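Local atomic coordinates of putative glutathionylspermidine synthase (Methylobacillus flagellatus, PDB entry 3N6X), a protein that probably acts as an ATP-dependent ligase of the circularly permuted ATP-grasp type 2 family, though its assignment as a glutathionylspermidine synthase is putative. Residues D320-P328 / N343-K351. Residues are numbered along the deposited sequence; the frame is centred on the assembly and turned at random.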
ATOM      1  N   ASP A 320     -11.204  -0.576   6.323  1.00 32.85           N
ATOM      2  CA  ASP A 320     -11.361  -1.300   7.585  1.00 33.76           C
ATOM      3  C   ASP A 320     -11.573  -2.809   7.307  1.00 37.50           C
ATOM      4  O   ASP A 320     -12.233  -3.172   6.332  1.00 36.72           O
ATOM      5  CB  ASP A 320     -12.555  -0.756   8.384  1.00 36.17           C
ATOM      6  CG  ASP A 320     -12.687  -1.403   9.750  1.00 49.95           C
ATOM      7  OD1 ASP A 320     -11.964  -0.981  10.678  1.00 53.48           O
ATOM      8  OD2 ASP A 320     -13.450  -2.387   9.868  1.00 54.31           O
ATOM      9  N   LYS A 321     -11.023  -3.666   8.172  1.00 36.21           N
ATOM     10  CA  LYS A 321     -11.104  -5.126   8.045  1.00 36.24           C
ATOM     11  C   LYS A 321     -12.546  -5.650   7.858  1.00 40.04           C
ATOM     12  O   LYS A 321     -12.746  -6.608   7.110  1.00 39.89           O
ATOM     13  CB  LYS A 321     -10.364  -5.825   9.217  1.00 38.68           C
ATOM     14  CG  LYS A 321     -11.261  -6.363  10.348  1.00 56.48           C
ATOM     15  CD  LYS A 321     -11.446  -5.370  11.490  1.00 60.78           C
ATOM     16  CE  LYS A 321     -11.636  -6.066  12.826  1.00 56.85           C
ATOM     17  NZ  LYS A 321     -12.919  -6.816  12.907  1.00 51.31           N
ATOM     18  N   ASP A 322     -13.550  -4.965   8.462  1.00 35.75           N
ATOM     19  CA  ASP A 322     -14.953  -5.368   8.327  1.00 35.88           C
ATOM     20  C   ASP A 322     -15.601  -4.941   7.009  1.00 39.66           C
ATOM     21  O   ASP A 322     -16.652  -5.482   6.642  1.00 40.53           O
ATOM     22  CB  ASP A 322     -15.785  -4.890   9.521  1.00 38.13           C
ATOM     23  CG  ASP A 322     -15.459  -5.600  10.826  1.00 48.98           C
ATOM     24  OD1 ASP A 322     -15.109  -6.811  10.781  1.00 48.81           O
ATOM     25  OD2 ASP A 322     -15.579  -4.963  11.888  1.00 55.15           O
ATOM     26  N   THR A 323     -15.005  -3.968   6.301  1.00 34.08           N
ATOM     27  CA  THR A 323     -15.574  -3.504   5.024  1.00 32.33           C
ATOM     28  C   THR A 323     -14.953  -4.253   3.852  1.00 33.10           C
ATOM     29  O   THR A 323     -15.602  -4.432   2.830  1.00 32.89           O
ATOM     30  CB  THR A 323     -15.431  -1.987   4.892  1.00 34.33           C
ATOM     31  OG1 THR A 323     -15.925  -1.377   6.076  1.00 38.02           O
ATOM     32  CG2 THR A 323     -16.184  -1.434   3.708  1.00 29.60           C
ATOM     33  N   TYR A 324     -13.697  -4.703   4.021  1.00 28.83           N
ATOM     34  CA  TYR A 324     -12.909  -5.423   3.021  1.00 28.48           C
ATOM     35  C   TYR A 324     -13.712  -6.513   2.300  1.00 34.73           C
ATOM     36  O   TYR A 324     -13.578  -6.684   1.082  1.00 34.67           O
ATOM     37  CB  TYR A 324     -11.641  -6.027   3.687  1.00 28.33           C
ATOM     38  CG  TYR A 324     -10.893  -7.013   2.813  1.00 29.03           C
ATOM     39  CD1 TYR A 324     -10.016  -6.574   1.820  1.00 30.44           C
ATOM     40  CD2 TYR A 324     -11.058  -8.386   2.978  1.00 29.27           C
ATOM     41  CE1 TYR A 324      -9.318  -7.480   1.020  1.00 30.90           C
ATOM     42  CE2 TYR A 324     -10.382  -9.302   2.169  1.00 29.43           C
ATOM     43  CZ  TYR A 324      -9.503  -8.846   1.201  1.00 36.79           C
ATOM     44  OH  TYR A 324      -8.853  -9.750   0.401  1.00 33.57           O
ATOM     45  N   ILE A 325     -14.557  -7.233   3.043  1.00 30.94           N
ATOM     46  CA  ILE A 325     -15.313  -8.352   2.494  1.00 30.32           C
ATOM     47  C   ILE A 325     -16.399  -7.942   1.485  1.00 33.14           C
ATOM     48  O   ILE A 325     -16.850  -8.780   0.703  1.00 32.94           O
ATOM     49  CB  ILE A 325     -15.830  -9.278   3.627  1.00 33.56           C
ATOM     50  CG1 ILE A 325     -16.866  -8.551   4.518  1.00 34.91           C
ATOM     51  CG2 ILE A 325     -14.630  -9.834   4.473  1.00 33.19           C
ATOM     52  CD1 ILE A 325     -17.679  -9.481   5.447  1.00 45.70           C
ATOM     53  N   TYR A 326     -16.792  -6.650   1.474  1.00 28.29           N
ATOM     54  CA  TYR A 326     -17.838  -6.148   0.566  1.00 27.80           C
ATOM     55  C   TYR A 326     -17.302  -5.555  -0.730  1.00 29.23           C
ATOM     56  O   TYR A 326     -18.089  -5.192  -1.602  1.00 29.66           O
ATOM     57  CB  TYR A 326     -18.736  -5.128   1.293  1.00 30.44           C
ATOM     58  CG  TYR A 326     -19.365  -5.694   2.546  1.00 32.89           C
ATOM     59  CD1 TYR A 326     -20.337  -6.690   2.475  1.00 34.96           C
ATOM     60  CD2 TYR A 326     -18.961  -5.266   3.809  1.00 34.09           C
ATOM     61  CE1 TYR A 326     -20.887  -7.248   3.630  1.00 36.64           C
ATOM     62  CE2 TYR A 326     -19.513  -5.806   4.968  1.00 35.28           C
ATOM     63  CZ  TYR A 326     -20.457  -6.814   4.875  1.00 44.36           C
ATOM     64  OH  TYR A 326     -20.997  -7.347   6.013  1.00 51.45           O
ATOM     65  N   VAL A 327     -15.971  -5.449  -0.865  1.00 26.36           N
ATOM     66  CA  VAL A 327     -15.351  -4.828  -2.040  1.00 25.92           C
ATOM     67  C   VAL A 327     -15.780  -5.466  -3.377  1.00 30.15           C
ATOM     68  O   VAL A 327     -16.263  -4.732  -4.237  1.00 30.19           O
ATOM     69  CB  VAL A 327     -13.814  -4.600  -1.894  1.00 28.37           C
ATOM     70  CG1 VAL A 327     -13.246  -3.920  -3.139  1.00 28.28           C
ATOM     71  CG2 VAL A 327     -13.520  -3.762  -0.661  1.00 27.22           C
ATOM     72  N   PRO A 328     -15.795  -6.828  -3.525  1.00 27.40           N
ATOM     73  CA  PRO A 328     -16.296  -7.416  -4.783  1.00 26.89           C
ATOM     74  C   PRO A 328     -17.736  -6.996  -5.111  1.00 33.18           C
ATOM     75  O   PRO A 328     -18.046  -6.745  -6.278  1.00 33.98           O
ATOM     76  CB  PRO A 328     -16.177  -8.928  -4.544  1.00 27.50           C
ATOM     77  CG  PRO A 328     -15.138  -9.070  -3.523  1.00 31.94           C
ATOM     78  CD  PRO A 328     -15.273  -7.879  -2.622  1.00 28.52           C
ATOM     79  N   ASN A 343     -10.646 -11.105  -3.955  1.00 32.43           N
ATOM     80  CA  ASN A 343     -10.449 -10.962  -2.530  1.00 32.27           C
ATOM     81  C   ASN A 343      -9.972 -12.317  -1.994  1.00 37.59           C
ATOM     82  O   ASN A 343     -10.102 -13.342  -2.674  1.00 36.90           O
ATOM     83  CB  ASN A 343     -11.778 -10.607  -1.856  1.00 28.16           C
ATOM     84  CG  ASN A 343     -11.916  -9.168  -1.432  1.00 41.48           C
ATOM     85  OD1 ASN A 343     -11.314  -8.251  -2.003  1.00 36.64           O
ATOM     86  ND2 ASN A 343     -12.758  -8.933  -0.443  1.00 27.43           N
ATOM     87  N   VAL A 344      -9.457 -12.329  -0.784  1.00 34.84           N
ATOM     88  CA  VAL A 344      -9.073 -13.563  -0.113  1.00 34.32           C
ATOM     89  C   VAL A 344     -10.193 -13.853   0.909  1.00 37.15           C
ATOM     90  O   VAL A 344     -10.593 -12.925   1.609  1.00 35.96           O
ATOM     91  CB  VAL A 344      -7.681 -13.401   0.586  1.00 37.59           C
ATOM     92  CG1 VAL A 344      -7.304 -14.648   1.386  1.00 37.14           C
ATOM     93  CG2 VAL A 344      -6.600 -13.070  -0.427  1.00 37.21           C
ATOM     94  N   PRO A 345     -10.748 -15.100   1.002  1.00 33.87           N
ATOM     95  CA  PRO A 345     -11.758 -15.365   2.051  1.00 33.36           C
ATOM     96  C   PRO A 345     -11.176 -15.000   3.415  1.00 37.26           C
ATOM     97  O   PRO A 345     -10.034 -15.373   3.720  1.00 35.87           O
ATOM     98  CB  PRO A 345     -12.034 -16.868   1.912  1.00 34.92           C
ATOM     99  CG  PRO A 345     -11.603 -17.205   0.519  1.00 38.78           C
ATOM    100  CD  PRO A 345     -10.431 -16.327   0.244  1.00 34.74           C
ATOM    101  N   THR A 346     -11.857 -14.108   4.135  1.00 34.27           N
ATOM    102  CA  THR A 346     -11.321 -13.586   5.387  1.00 34.37           C
ATOM    103  C   THR A 346     -12.302 -13.739   6.507  1.00 39.14           C
ATOM    104  O   THR A 346     -13.467 -13.368   6.369  1.00 39.55           O
ATOM    105  CB  THR A 346     -10.851 -12.128   5.213  1.00 38.69           C
ATOM    106  OG1 THR A 346     -10.049 -12.047   4.049  1.00 37.57           O
ATOM    107  CG2 THR A 346     -10.043 -11.623   6.411  1.00 36.39           C
ATOM    108  N   TYR A 347     -11.833 -14.288   7.626  1.00 35.48           N
ATOM    109  CA  TYR A 347     -12.648 -14.490   8.819  1.00 34.68           C
ATOM    110  C   TYR A 347     -12.393 -13.367   9.787  1.00 38.28           C
ATOM    111  O   TYR A 347     -11.242 -13.028  10.016  1.00 38.88           O
ATOM    112  CB  TYR A 347     -12.294 -15.839   9.476  1.00 34.79           C
ATOM    113  CG  TYR A 347     -12.533 -17.030   8.575  1.00 34.76           C
ATOM    114  CD1 TYR A 347     -13.787 -17.633   8.501  1.00 36.11           C
ATOM    115  CD2 TYR A 347     -11.504 -17.566   7.804  1.00 34.68           C
ATOM    116  CE1 TYR A 347     -14.004 -18.754   7.703  1.00 34.88           C
ATOM    117  CE2 TYR A 347     -11.715 -18.678   6.989  1.00 34.80           C
ATOM    118  CZ  TYR A 347     -12.975 -19.253   6.923  1.00 40.34           C
ATOM    119  OH  TYR A 347     -13.214 -20.310   6.072  1.00 42.27           O
ATOM    120  N   GLN A 348     -13.450 -12.757  10.334  1.00 34.65           N
ATOM    121  CA  GLN A 348     -13.289 -11.700  11.347  1.00 34.60           C
ATOM    122  C   GLN A 348     -13.589 -12.311  12.715  1.00 39.03           C
ATOM    123  O   GLN A 348     -14.742 -12.624  13.007  1.00 37.98           O
ATOM    124  CB  GLN A 348     -14.209 -10.492  11.066  1.00 35.77           C
ATOM    125  CG  GLN A 348     -13.831  -9.687   9.804  1.00 42.74           C
ATOM    126  CD  GLN A 348     -14.288 -10.390   8.542  1.00 66.83           C
ATOM    127  OE1 GLN A 348     -15.453 -10.792   8.412  1.00 64.98           O
ATOM    128  NE2 GLN A 348     -13.355 -10.645   7.628  1.00 59.92           N
ATOM    129  N   LEU A 349     -12.538 -12.539  13.529  1.00 35.74           N
ATOM    130  CA  LEU A 349     -12.663 -13.204  14.840  1.00 35.63           C
ATOM    131  C   LEU A 349     -13.490 -12.421  15.850  1.00 39.34           C
ATOM    132  O   LEU A 349     -13.869 -12.966  16.877  1.00 39.48           O
ATOM    133  CB  LEU A 349     -11.288 -13.626  15.404  1.00 35.18           C
ATOM    134  CG  LEU A 349     -10.677 -14.886  14.764  1.00 38.64           C
ATOM    135  CD1 LEU A 349     -10.163 -14.613  13.356  1.00 39.03           C
ATOM    136  CD2 LEU A 349      -9.574 -15.417  15.587  1.00 37.91           C
ATOM    137  N   SER A 350     -13.892 -11.190  15.488  1.00 35.55           N
ATOM    138  CA  SER A 350     -14.845 -10.392  16.261  1.00 34.64           C
ATOM    139  C   SER A 350     -16.265 -10.989  16.116  1.00 37.88           C
ATOM    140  O   SER A 350     -17.166 -10.610  16.861  1.00 37.70           O
ATOM    141  CB  SER A 350     -14.848  -8.951  15.764  1.00 36.77           C
ATOM    142  OG  SER A 350     -15.209  -8.875  14.395  1.00 42.93           O
ATOM    143  N   LYS A 351     -16.459 -11.903  15.127  1.00 32.96           N
ATOM    144  CA  LYS A 351     -17.748 -12.549  14.855  1.00 31.97           C
ATOM    145  C   LYS A 351     -17.721 -13.952  15.400  1.00 34.67           C
ATOM    146  O   LYS A 351     -16.767 -14.687  15.145  1.00 33.80           O
ATOM    147  CB  LYS A 351     -18.043 -12.558  13.337  1.00 33.26           C
ATOM    148  CG  LYS A 351     -18.170 -11.156  12.740  1.00 42.80           C
ATOM    149  CD  LYS A 351     -18.119 -11.179  11.212  1.00 52.16           C
ATOM    150  CE  LYS A 351     -17.942  -9.792  10.629  1.00 53.82           C
ATOM    151  NZ  LYS A 351     -17.920  -9.814   9.143  1.00 59.30           N
TER
HETATM  152  O   HOH W   1     -11.749  -9.184  14.055  1.00 33.62           O
HETATM  153  O   HOH W   2     -18.161  -7.207   8.076  1.00 56.55           O
HETATM  154  O   HOH W   3     -17.383  -7.113  13.404  1.00 65.32           O
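The carboxamide of Asn-343 lies flat against one face of the Tyr-324 ring, the two planes only 5° apart, with ND2 3.5 Å above the ring and offset toward its rim. ND2 also donates to the backbone O of Tyr-324 at 2.8 Å; that oxygen lies in the amide plane, which helps fix the carboxamide's rotation. CG anti to the backbone N (chi1 169°) directs the ring toward 343-351, where Tyr-324 OH accepts from Val-344 N at 2.9 Å and 171° and donates to Val-159 O.

Farther along, Ile-325 CG2 lies 3.5 Å from Gln-348 NE2, while its CD1 meets Lys-351 NZ tip to tip. The extended Lys-351 chain brings NZ to Gln-348 OE1 (2.8 Å). Waters join Lys-351 NZ to Asp-322 O, Lys-321 NZ to Ser-350 N, and Asp-322 OD2 to Ser-350 OG; Lys-321 NZ also salt-bridges Asp-322 OD1 (3.1 Å). In the second shell, Arg-94 of helix 81-105 donates to Asn-343 OD1, and Gln-348 N to Asp-354 OD2. Segment 320-328, which runs into a helix, thus packs on the link from strand 342-343, paired with 157-163, to strand 347-348, paired with 403-407: stack and direct hydrogen bonds hold the buried Tyr-324 end, whereas the charged end relies on water bridges.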